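Local coordinates for protein cytochrome P450 (Novosphingobium aromaticivorans, PDB 3OFT) that is a haem-thiolate protein of the cytochrome P450 family that holds protoporphyrin IX with its iron bound to a cysteine sulfur, at residues Arg66-Val74 / Gln83-Gly91; His94-Leu105 / Ala342-Leu350. One frame throughout, in Å; residues are numbered along the deposited sequence.

Interaction 1. Residues Arg66-Val74 / Gln83-Gly91. With HEM (protoporphyrin IX containing Fe), chain D.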
loop_
_atom_site.group_PDB
_atom_site.type_symbol
_atom_site.label_atom_id
_atom_site.label_comp_id
_atom_site.label_asym_id
_atom_site.label_seq_id
_atom_site.Cartn_x
_atom_site.Cartn_y
_atom_site.Cartn_z
ATOM N N ARG A 66 -11.338 17.614 9.606
ATOM C CA ARG A 66 -11.597 18.626 8.601
ATOM C C ARG A 66 -11.307 18.169 7.173
ATOM O O ARG A 66 -11.821 18.759 6.232
ATOM C CB ARG A 66 -10.828 19.884 8.941
ATOM C CG ARG A 66 -11.216 20.457 10.313
ATOM C CD ARG A 66 -10.541 21.783 10.497
ATOM N NE ARG A 66 -9.088 21.605 10.662
ATOM C CZ ARG A 66 -8.209 22.592 10.740
ATOM N NH1 ARG A 66 -8.603 23.860 10.638
ATOM N NH2 ARG A 66 -6.925 22.323 10.913
ATOM N N LEU A 67 -10.520 17.100 7.020
ATOM C CA LEU A 67 -10.203 16.540 5.689
ATOM C C LEU A 67 -10.723 15.109 5.639
ATOM O O LEU A 67 -10.097 14.196 6.184
ATOM C CB LEU A 67 -8.690 16.585 5.434
ATOM C CG LEU A 67 -8.053 17.973 5.403
ATOM C CD1 LEU A 67 -6.590 17.783 4.999
ATOM C CD2 LEU A 67 -8.741 18.897 4.389
ATOM N N SER A 68 -11.861 14.950 4.971
ATOM C CA SER A 68 -12.636 13.729 4.873
ATOM C C SER A 68 -11.958 12.765 3.938
ATOM O O SER A 68 -11.285 13.162 2.959
ATOM C CB SER A 68 -14.072 14.021 4.362
ATOM O OG SER A 68 -14.848 12.842 4.057
ATOM N N SER A 69 -12.176 11.492 4.250
ATOM C CA SER A 69 -11.652 10.365 3.468
ATOM C C SER A 69 -12.677 9.903 2.452
ATOM O O SER A 69 -12.465 8.898 1.752
ATOM C CB SER A 69 -11.283 9.190 4.369
ATOM O OG SER A 69 -10.113 9.506 5.113
ATOM N N GLN A 70 -13.798 10.617 2.369
ATOM C CA GLN A 70 -14.887 10.138 1.538
ATOM C C GLN A 70 -14.566 10.033 0.064
ATOM O O GLN A 70 -15.017 9.101 -0.611
ATOM C CB GLN A 70 -16.072 11.094 1.640
ATOM C CG GLN A 70 -17.330 10.408 1.543
ATOM C CD GLN A 70 -17.876 10.242 2.919
ATOM O OE1 GLN A 70 -17.193 9.706 3.821
ATOM N NE2 GLN A 70 -19.098 10.744 3.126
ATOM N N CYS A 71 -13.822 11.011 -0.446
ATOM C CA CYS A 71 -13.601 11.137 -1.908
ATOM C C CYS A 71 -12.836 9.937 -2.551
ATOM O O CYS A 71 -13.055 9.608 -3.724
ATOM C CB CYS A 71 -12.891 12.469 -2.214
ATOM S SG CYS A 71 -11.150 12.618 -1.576
ATOM N N LEU A 72 -11.941 9.314 -1.783
ATOM C CA LEU A 72 -11.065 8.196 -2.227
ATOM C C LEU A 72 -9.956 8.617 -3.194
ATOM O O LEU A 72 -8.805 8.228 -3.021
ATOM C CB LEU A 72 -11.835 6.991 -2.811
ATOM C CG LEU A 72 -11.044 5.721 -3.220
ATOM C CD1 LEU A 72 -10.423 5.099 -1.970
ATOM C CD2 LEU A 72 -11.926 4.676 -3.903
ATOM N N ALA A 73 -10.321 9.380 -4.222
ATOM C CA ALA A 73 -9.377 9.695 -5.268
ATOM C C ALA A 73 -9.726 10.985 -5.938
ATOM O O ALA A 73 -10.901 11.460 -5.870
ATOM C CB ALA A 73 -9.299 8.573 -6.302
ATOM N N VAL A 74 -8.733 11.558 -6.616
ATOM C CA VAL A 74 -9.000 12.716 -7.464
ATOM C C VAL A 74 -9.780 12.399 -8.766
ATOM O O VAL A 74 -10.349 13.309 -9.372
ATOM C CB VAL A 74 -7.706 13.553 -7.764
ATOM C CG1 VAL A 74 -7.050 14.010 -6.430
ATOM C CG2 VAL A 74 -6.759 12.768 -8.613
ATOM N N GLN A 83 -16.867 2.717 -2.308
ATOM C CA GLN A 83 -17.518 2.747 -0.986
ATOM C C GLN A 83 -16.805 1.817 0.005
ATOM O O GLN A 83 -17.439 1.080 0.777
ATOM C CB GLN A 83 -19.016 2.371 -1.101
ATOM C CG GLN A 83 -19.798 3.381 -1.937
ATOM C CD GLN A 83 -19.988 4.626 -1.136
ATOM O OE1 GLN A 83 -20.741 4.628 -0.180
ATOM N NE2 GLN A 83 -19.261 5.689 -1.491
ATOM N N PHE A 84 -15.480 1.898 0.022
ATOM C CA PHE A 84 -14.679 1.013 0.886
ATOM C C PHE A 84 -14.926 1.227 2.375
ATOM O O PHE A 84 -15.047 2.356 2.860
ATOM C CB PHE A 84 -13.193 1.269 0.636
ATOM C CG PHE A 84 -12.681 0.722 -0.641
ATOM C CD1 PHE A 84 -12.842 -0.609 -0.958
ATOM C CD2 PHE A 84 -11.949 1.538 -1.506
ATOM C CE1 PHE A 84 -12.325 -1.128 -2.142
ATOM C CE2 PHE A 84 -11.417 1.015 -2.677
ATOM C CZ PHE A 84 -11.608 -0.327 -2.991
ATOM N N ILE A 85 -14.991 0.118 3.106
ATOM C CA ILE A 85 -15.086 0.184 4.563
ATOM C C ILE A 85 -13.839 -0.505 5.179
ATOM O O ILE A 85 -13.518 -1.650 4.829
ATOM C CB ILE A 85 -16.357 -0.538 5.077
ATOM C CG1 ILE A 85 -17.605 0.304 4.793
ATOM C CG2 ILE A 85 -16.251 -0.801 6.603
ATOM C CD1 ILE A 85 -18.908 -0.515 5.169
ATOM N N PRO A 86 -13.147 0.168 6.115
ATOM C CA PRO A 86 -13.346 1.471 6.724
ATOM C C PRO A 86 -12.705 2.646 5.944
ATOM O O PRO A 86 -12.843 3.774 6.385
ATOM C CB PRO A 86 -12.683 1.319 8.102
ATOM C CG PRO A 86 -11.724 0.201 7.954
ATOM C CD PRO A 86 -11.982 -0.529 6.689
ATOM N N LEU A 87 -12.044 2.382 4.805
ATOM C CA LEU A 87 -11.102 3.385 4.221
ATOM C C LEU A 87 -11.758 4.743 3.969
ATOM O O LEU A 87 -11.128 5.794 4.134
ATOM C CB LEU A 87 -10.449 2.869 2.922
ATOM C CG LEU A 87 -9.417 3.751 2.196
ATOM C CD1 LEU A 87 -8.131 3.972 3.057
ATOM C CD2 LEU A 87 -9.071 3.127 0.868
ATOM N N GLN A 88 -13.006 4.701 3.514
ATOM C CA GLN A 88 -13.708 5.925 3.096
ATOM C C GLN A 88 -14.643 6.490 4.126
ATOM O O GLN A 88 -15.369 7.427 3.809
ATOM C CB GLN A 88 -14.484 5.676 1.801
ATOM C CG GLN A 88 -13.562 5.554 0.585
ATOM C CD GLN A 88 -14.370 5.292 -0.676
ATOM O OE1 GLN A 88 -15.111 6.160 -1.183
ATOM N NE2 GLN A 88 -14.225 4.127 -1.181
ATOM N N GLN A 89 -14.641 5.959 5.354
ATOM C CA GLN A 89 -15.549 6.517 6.369
ATOM C C GLN A 89 -14.905 7.574 7.253
ATOM O O GLN A 89 -13.694 7.613 7.365
ATOM C CB GLN A 89 -16.101 5.387 7.224
ATOM C CG GLN A 89 -16.754 4.311 6.341
ATOM C CD GLN A 89 -17.169 3.119 7.173
ATOM O OE1 GLN A 89 -16.350 2.507 7.853
ATOM N NE2 GLN A 89 -18.442 2.786 7.125
ATOM N N ASP A 90 -15.737 8.420 7.870
ATOM C CA ASP A 90 -15.278 9.429 8.818
ATOM C C ASP A 90 -15.911 9.219 10.191
ATOM O O ASP A 90 -16.949 8.551 10.303
ATOM C CB ASP A 90 -15.662 10.832 8.337
ATOM C CG ASP A 90 -15.040 11.202 6.984
ATOM O OD1 ASP A 90 -13.833 10.952 6.736
ATOM O OD2 ASP A 90 -15.774 11.817 6.158
ATOM N N GLY A 91 -15.255 9.775 11.205
ATOM C CA GLY A 91 -15.864 10.052 12.524
ATOM C C GLY A 91 -16.278 8.809 13.274
ATOM O O GLY A 91 -15.582 7.807 13.270
HETATM C CHA HEM D . -5.062 1.886 5.218
HETATM C CHB HEM D . -0.598 1.499 3.312
HETATM C CHC HEM D . -0.934 -3.310 3.574
HETATM C CHD HEM D . -5.645 -2.922 4.446
HETATM C C1A HEM D . -3.795 2.176 4.745
HETATM C C2A HEM D . -3.236 3.505 4.665
HETATM C C3A HEM D . -2.014 3.432 4.149
HETATM C C4A HEM D . -1.752 2.025 3.839
HETATM C CMA HEM D . -1.105 4.653 3.862
HETATM C CAA HEM D . -3.930 4.809 5.155
HETATM C CBA HEM D . -4.868 5.273 4.063
HETATM C CGA HEM D . -5.522 6.607 4.394
HETATM O O1A HEM D . -6.430 7.033 3.614
HETATM O O2A HEM D . -5.185 7.292 5.410
HETATM C C1B HEM D . -0.274 0.152 3.223
HETATM C C2B HEM D . 1.000 -0.389 2.826
HETATM C C3B HEM D . 0.887 -1.729 2.909
HETATM C C4B HEM D . -0.456 -2.046 3.355
HETATM C CMB HEM D . 2.212 0.466 2.411
HETATM C CAB HEM D . 1.875 -2.856 2.591
HETATM C CBB HEM D . 3.106 -2.640 2.092
HETATM C C1C HEM D . -2.219 -3.685 3.833
HETATM C C2C HEM D . -2.717 -5.040 4.030
HETATM C C3C HEM D . -4.056 -4.906 4.244
HETATM C C4C HEM D . -4.392 -3.502 4.286
HETATM C CMC HEM D . -1.848 -6.335 3.941
HETATM C CAC HEM D . -5.140 -5.970 4.545
HETATM C CBC HEM D . -5.082 -7.208 4.066
HETATM C C1D HEM D . -5.912 -1.630 4.762
HETATM C C2D HEM D . -7.227 -1.143 5.153
HETATM C C3D HEM D . -7.022 0.335 5.431
HETATM C C4D HEM D . -5.645 0.631 5.149
HETATM C CMD HEM D . -8.545 -1.980 5.317
HETATM C CAD HEM D . -8.150 1.297 5.904
HETATM C CBD HEM D . -7.918 1.508 7.410
HETATM C CGD HEM D . -8.907 2.600 7.834
HETATM O O1D HEM D . -9.455 3.340 6.991
HETATM O O2D HEM D . -9.127 2.793 9.034
HETATM N NA HEM D . -2.845 1.282 4.248
HETATM N NB HEM D . -1.102 -0.893 3.578
HETATM N NC HEM D . -3.253 -2.786 4.043
HETATM N ND HEM D . -5.021 -0.562 4.749
HETATM FE FE HEM D . -3.035 -0.744 4.227
HETATM O O HOH W 1 -8.879 7.131 4.782
HETATM O O HOH W 2 -3.809 -0.638 1.967
#
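Asp90 reaches across to the Ser68-Ser69 corner with both carboxylate oxygens. Asp90 OD2 takes a short bond from Ser68 OG (2.5 Å), while OD1 receives Ser69 N at 3.0 Å along an almost straight N-H line (178°). Each oxygen uses its syn lone pair, the side facing its twin, so two neighbouring donors fix the rotation of the carboxylate. A chi1 of 172° swings the Ser68 hydroxyl away from the serine's own N and out to Asp90 OD2; there OG also accepts from Gln70 N, which closes an ST turn and leaves this hydroxyl both donating and accepting.

Leu72 carries the apolar half. Its CB and CG lie beside the Gln88 amide group, with Leu72 CB 3.7 Å from Gln88 CD; CD1 packs on Leu87 CD2 at 3.7 Å and meets the Phe84 ring at its edge; CD2 approaches Phe84 CE2 at 3.9 Å, obliquely to the ring. Leu72 also touches the bound (2R,5R)-hexane-2,5-diol.

Between the two halves, water 1 accepts from Ser69 OG and donates to Leu87 O and to haem O1A, each at 2.7 Å. The chemistry is therefore divided: the Asp90 carboxylate ties loop 83-91 to Ser68 and Ser69, Leu72 packs on Phe84 and Leu87 while bordering the diol, and one water with three partners couples both segments to a haem propionate.

Interaction 2. Residues His94-Leu105 / Ala342-Leu350. With HEM (protoporphyrin IX containing Fe), chain D.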
loop_
_atom_site.group_PDB
_atom_site.type_symbol
_atom_site.label_atom_id
_atom_site.label_comp_id
_atom_site.label_asym_id
_atom_site.label_seq_id
_atom_site.Cartn_x
_atom_site.Cartn_y
_atom_site.Cartn_z
ATOM N N HIS A 94 -16.701 5.542 11.092
ATOM C CA HIS A 94 -15.396 4.969 10.822
ATOM C C HIS A 94 -14.904 4.157 12.031
ATOM O O HIS A 94 -14.500 3.018 11.914
ATOM C CB HIS A 94 -14.374 6.066 10.455
ATOM C CG HIS A 94 -12.970 5.578 10.526
ATOM N ND1 HIS A 94 -12.461 4.648 9.645
ATOM C CD2 HIS A 94 -11.991 5.833 11.417
ATOM C CE1 HIS A 94 -11.203 4.386 9.968
ATOM N NE2 HIS A 94 -10.904 5.086 11.051
ATOM N N LYS A 95 -14.948 4.747 13.210
ATOM C CA LYS A 95 -14.489 4.032 14.414
ATOM C C LYS A 95 -15.268 2.721 14.623
ATOM O O LYS A 95 -14.674 1.692 14.951
ATOM C CB LYS A 95 -14.634 4.937 15.647
ATOM C CG LYS A 95 -13.999 4.390 16.940
ATOM C CD LYS A 95 -14.109 5.468 18.033
ATOM C CE LYS A 95 -13.618 4.947 19.379
ATOM N NZ LYS A 95 -14.452 3.813 19.816
ATOM N N ALA A 96 -16.585 2.761 14.418
ATOM C CA ALA A 96 -17.438 1.573 14.670
ATOM C C ALA A 96 -17.076 0.407 13.744
ATOM O O ALA A 96 -17.105 -0.725 14.141
ATOM C CB ALA A 96 -18.890 1.908 14.553
ATOM N N PHE A 97 -16.713 0.700 12.507
ATOM C CA PHE A 97 -16.348 -0.356 11.557
ATOM C C PHE A 97 -14.888 -0.734 11.647
ATOM O O PHE A 97 -14.555 -1.901 11.461
ATOM C CB PHE A 97 -16.670 0.095 10.124
ATOM C CG PHE A 97 -18.129 0.027 9.803
ATOM C CD1 PHE A 97 -18.715 -1.172 9.412
ATOM C CD2 PHE A 97 -18.926 1.143 9.940
ATOM C CE1 PHE A 97 -20.092 -1.230 9.129
ATOM C CE2 PHE A 97 -20.299 1.095 9.656
ATOM C CZ PHE A 97 -20.874 -0.077 9.234
ATOM N N ARG A 98 -14.015 0.236 11.916
ATOM C CA ARG A 98 -12.584 -0.062 12.074
ATOM C C ARG A 98 -12.357 -1.043 13.243
ATOM O O ARG A 98 -11.531 -1.946 13.150
ATOM C CB ARG A 98 -11.776 1.201 12.326
ATOM C CG ARG A 98 -10.252 0.967 12.363
ATOM C CD ARG A 98 -9.504 2.272 12.600
ATOM N NE ARG A 98 -8.136 2.023 13.021
ATOM C CZ ARG A 98 -7.062 1.990 12.232
ATOM N NH1 ARG A 98 -5.865 1.775 12.798
ATOM N NH2 ARG A 98 -7.137 2.206 10.910
ATOM N N THR A 99 -13.099 -0.851 14.331
ATOM C CA THR A 99 -12.903 -1.679 15.515
ATOM C C THR A 99 -12.880 -3.187 15.254
ATOM O O THR A 99 -11.852 -3.812 15.569
ATOM C CB THR A 99 -13.805 -1.224 16.685
ATOM O OG1 THR A 99 -13.366 0.078 17.105
ATOM C CG2 THR A 99 -13.731 -2.215 17.874
ATOM N N PRO A 100 -13.954 -3.775 14.662
ATOM C CA PRO A 100 -13.863 -5.217 14.395
ATOM C C PRO A 100 -12.808 -5.575 13.342
ATOM O O PRO A 100 -12.240 -6.651 13.408
ATOM C CB PRO A 100 -15.264 -5.595 13.900
ATOM C CG PRO A 100 -15.880 -4.313 13.421
ATOM C CD PRO A 100 -15.307 -3.260 14.350
ATOM N N VAL A 101 -12.554 -4.702 12.363
ATOM C CA VAL A 101 -11.527 -5.032 11.352
ATOM C C VAL A 101 -10.133 -5.136 12.006
ATOM O O VAL A 101 -9.392 -6.074 11.728
ATOM C CB VAL A 101 -11.506 -3.969 10.226
ATOM C CG1 VAL A 101 -10.287 -4.158 9.323
ATOM C CG2 VAL A 101 -12.824 -4.048 9.423
ATOM N N MET A 102 -9.820 -4.206 12.912
ATOM C CA MET A 102 -8.493 -4.176 13.583
ATOM C C MET A 102 -8.363 -5.388 14.468
ATOM O O MET A 102 -7.284 -5.958 14.579
ATOM C CB MET A 102 -8.323 -2.967 14.500
ATOM C CG MET A 102 -7.992 -1.670 13.891
ATOM S SD MET A 102 -7.512 -0.505 15.210
ATOM C CE MET A 102 -5.740 -0.804 15.343
ATOM N N LYS A 103 -9.463 -5.766 15.114
ATOM C CA LYS A 103 -9.503 -6.989 15.927
ATOM C C LYS A 103 -9.115 -8.206 15.088
ATOM O O LYS A 103 -8.289 -9.002 15.509
ATOM C CB LYS A 103 -10.886 -7.200 16.544
ATOM C CG LYS A 103 -10.961 -8.400 17.489
ATOM C CD LYS A 103 -12.240 -8.401 18.324
ATOM C CE LYS A 103 -12.177 -9.538 19.362
ATOM N NZ LYS A 103 -13.259 -9.434 20.383
ATOM N N GLY A 104 -9.674 -8.308 13.883
ATOM C CA GLY A 104 -9.352 -9.378 12.949
ATOM C C GLY A 104 -7.879 -9.477 12.611
ATOM O O GLY A 104 -7.363 -10.602 12.455
ATOM N N LEU A 105 -7.207 -8.319 12.535
ATOM C CA LEU A 105 -5.800 -8.192 12.158
ATOM C C LEU A 105 -4.776 -7.967 13.287
ATOM O O LEU A 105 -3.636 -7.534 13.027
ATOM C CB LEU A 105 -5.663 -7.072 11.122
ATOM C CG LEU A 105 -6.251 -7.487 9.778
ATOM C CD1 LEU A 105 -6.602 -6.254 8.902
ATOM C CD2 LEU A 105 -5.279 -8.481 9.061
ATOM N N ALA A 342 -6.196 8.316 12.623
ATOM C CA ALA A 342 -7.330 7.389 12.773
ATOM C C ALA A 342 -7.348 6.285 11.713
ATOM O O ALA A 342 -7.748 5.198 12.012
ATOM C CB ALA A 342 -8.623 8.151 12.694
ATOM N N HIS A 343 -6.930 6.591 10.485
ATOM C CA HIS A 343 -7.035 5.634 9.373
ATOM C C HIS A 343 -5.757 4.815 9.163
ATOM O O HIS A 343 -5.640 4.073 8.173
ATOM C CB HIS A 343 -7.401 6.368 8.062
ATOM C CG HIS A 343 -8.836 6.819 7.976
ATOM N ND1 HIS A 343 -9.846 5.998 7.521
ATOM C CD2 HIS A 343 -9.420 8.020 8.244
ATOM C CE1 HIS A 343 -10.989 6.658 7.528
ATOM N NE2 HIS A 343 -10.761 7.888 7.958
ATOM N N ARG A 344 -4.798 4.934 10.081
ATOM C CA ARG A 344 -3.491 4.228 9.885
ATOM C C ARG A 344 -3.698 2.754 9.546
ATOM O O ARG A 344 -4.485 2.050 10.197
ATOM C CB ARG A 344 -2.518 4.408 11.097
ATOM C CG ARG A 344 -1.091 3.833 10.811
ATOM C CD ARG A 344 -0.012 4.252 11.844
ATOM N NE ARG A 344 1.285 3.687 11.446
ATOM C CZ ARG A 344 1.726 2.490 11.827
ATOM N NH1 ARG A 344 1.028 1.756 12.688
ATOM N NH2 ARG A 344 2.884 2.046 11.382
ATOM N N CYS A 345 -2.979 2.253 8.532
ATOM C CA CYS A 345 -3.219 0.884 8.019
ATOM C C CYS A 345 -3.500 -0.168 9.098
ATOM O O CYS A 345 -2.623 -0.439 9.932
ATOM C CB CYS A 345 -2.004 0.397 7.207
ATOM S SG CYS A 345 -2.298 -1.077 6.346
ATOM N N VAL A 346 -4.694 -0.769 9.065
ATOM C CA VAL A 346 -4.982 -1.924 9.924
ATOM C C VAL A 346 -4.100 -3.106 9.607
ATOM O O VAL A 346 -3.933 -3.985 10.445
ATOM C CB VAL A 346 -6.472 -2.401 9.831
ATOM C CG1 VAL A 346 -7.377 -1.377 10.517
ATOM C CG2 VAL A 346 -6.921 -2.602 8.392
ATOM N N GLY A 347 -3.604 -3.181 8.369
ATOM C CA GLY A 347 -2.717 -4.297 8.018
ATOM C C GLY A 347 -1.241 -4.018 8.282
ATOM O O GLY A 347 -0.396 -4.723 7.724
ATOM N N ALA A 348 -0.928 -3.000 9.097
ATOM C CA ALA A 348 0.466 -2.548 9.290
ATOM C C ALA A 348 1.280 -3.687 9.873
ATOM O O ALA A 348 2.397 -3.935 9.453
ATOM C CB ALA A 348 0.547 -1.292 10.213
ATOM N N GLY A 349 0.715 -4.359 10.867
ATOM C CA GLY A 349 1.363 -5.525 11.433
ATOM C C GLY A 349 1.538 -6.665 10.445
ATOM O O GLY A 349 2.609 -7.284 10.363
ATOM N N LEU A 350 0.474 -6.980 9.719
ATOM C CA LEU A 350 0.545 -8.046 8.729
ATOM C C LEU A 350 1.555 -7.751 7.619
ATOM O O LEU A 350 2.302 -8.664 7.199
ATOM C CB LEU A 350 -0.833 -8.317 8.145
ATOM C CG LEU A 350 -0.920 -9.256 6.934
ATOM C CD1 LEU A 350 -0.462 -10.652 7.337
ATOM C CD2 LEU A 350 -2.338 -9.294 6.407
HETATM C CHA HEM D . -5.062 1.886 5.218
HETATM C CHB HEM D . -0.598 1.499 3.312
HETATM C CHC HEM D . -0.934 -3.310 3.574
HETATM C CHD HEM D . -5.645 -2.922 4.446
HETATM C C1A HEM D . -3.795 2.176 4.745
HETATM C C2A HEM D . -3.236 3.505 4.665
HETATM C C3A HEM D . -2.014 3.432 4.149
HETATM C C4A HEM D . -1.752 2.025 3.839
HETATM C CMA HEM D . -1.105 4.653 3.862
HETATM C CAA HEM D . -3.930 4.809 5.155
HETATM C CBA HEM D . -4.868 5.273 4.063
HETATM C CGA HEM D . -5.522 6.607 4.394
HETATM O O1A HEM D . -6.430 7.033 3.614
HETATM O O2A HEM D . -5.185 7.292 5.410
HETATM C C1B HEM D . -0.274 0.152 3.223
HETATM C C2B HEM D . 1.000 -0.389 2.826
HETATM C C3B HEM D . 0.887 -1.729 2.909
HETATM C C4B HEM D . -0.456 -2.046 3.355
HETATM C CMB HEM D . 2.212 0.466 2.411
HETATM C CAB HEM D . 1.875 -2.856 2.591
HETATM C CBB HEM D . 3.106 -2.640 2.092
HETATM C C1C HEM D . -2.219 -3.685 3.833
HETATM C C2C HEM D . -2.717 -5.040 4.030
HETATM C C3C HEM D . -4.056 -4.906 4.244
HETATM C C4C HEM D . -4.392 -3.502 4.286
HETATM C CMC HEM D . -1.848 -6.335 3.941
HETATM C CAC HEM D . -5.140 -5.970 4.545
HETATM C CBC HEM D . -5.082 -7.208 4.066
HETATM C C1D HEM D . -5.912 -1.630 4.762
HETATM C C2D HEM D . -7.227 -1.143 5.153
HETATM C C3D HEM D . -7.022 0.335 5.431
HETATM C C4D HEM D . -5.645 0.631 5.149
HETATM C CMD HEM D . -8.545 -1.980 5.317
HETATM C CAD HEM D . -8.150 1.297 5.904
HETATM C CBD HEM D . -7.918 1.508 7.410
HETATM C CGD HEM D . -8.907 2.600 7.834
HETATM O O1D HEM D . -9.455 3.340 6.991
HETATM O O2D HEM D . -9.127 2.793 9.034
HETATM N NA HEM D . -2.845 1.282 4.248
HETATM N NB HEM D . -1.102 -0.893 3.578
HETATM N NC HEM D . -3.253 -2.786 4.043
HETATM N ND HEM D . -5.021 -0.562 4.749
HETATM FE FE HEM D . -3.035 -0.744 4.227
HETATM O O HOH W 3 -2.738 0.524 12.430
HETATM O O HOH W 4 -1.999 -6.092 10.788
HETATM O O HOH W 2 -3.809 -0.638 1.967
#
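Arg98 of helix 91-104 extends to the loop that carries the haem ligand, and its guanidinium grips Arg344 O with two nitrogens. Arg98 NH2 lies 2.8 Å and NH1 3.0 Å from Arg344 O; the carbonyl oxygen is in the guanidinium plane, and NH1 meets it on a lone pair. The reach comes from a chain straight from CG to NE, with CG anti to the backbone N (chi1 -174°), before the last torsion turns the flat group roughly crosswise to the chain. Val346 CG1 covers one guanidinium face and Ala342 O the other. Arg98 NH2 also bonds haem O2D, an atom whose place is less sure.

His343 ND1 donates to the other oxygen of that propionate, O1D, at 2.7 Å and 171°, with the oxygen in the ring plane. The His94 and His343 rings overlap obliquely, centroids 3.9 Å apart and planes at 34°. On the far face of His94 lies Arg98 CB, and His94 NE2 gives a weak bond to Ala342 O.

Val346 sits over the haem edge. With CG1 anti to the carbonyl carbon, that methyl is pressed against Met102 CG at 3.4 Å, tighter than usual, and CG2 is placed between Leu105 CD1, Val101 CG1 and the haem methyl CMD. Cys345 SG binds the haem iron at 2.3 Å, the proximal thiolate of the P450 fold, and water 2 is also bound to the metal. Water 4 bridges Leu105 O, Val346 O and Leu350 N.

The cysteine loop, running into helix 348-365, packs against helix 91-104; Val101 of that helix and Leu105 just after it also touch helices 205-210 and 221-252.

Interaction 1 is complete in the chain before interaction 2 begins, and their centres are 14 Å apart. Residues 83-91 run directly into helix 91-104, so the two share a continuous piece of backbone; the other partners are strand 67-68, at the edge of the six-stranded mixed sheet, and the loop before helix 348-365, more than two hundred residues later. They meet where Pro86 O receives a weak bond from His94 ND1 and where Ser69 and Gln89 pack on His343. Both border the haem: 66-74/83-91 near its propionates, with Leu72 in the diol pocket, and 94-105/342-350 at the propionates and the iron. Together they tie sheet edge, helix and cysteine loop around one cofactor.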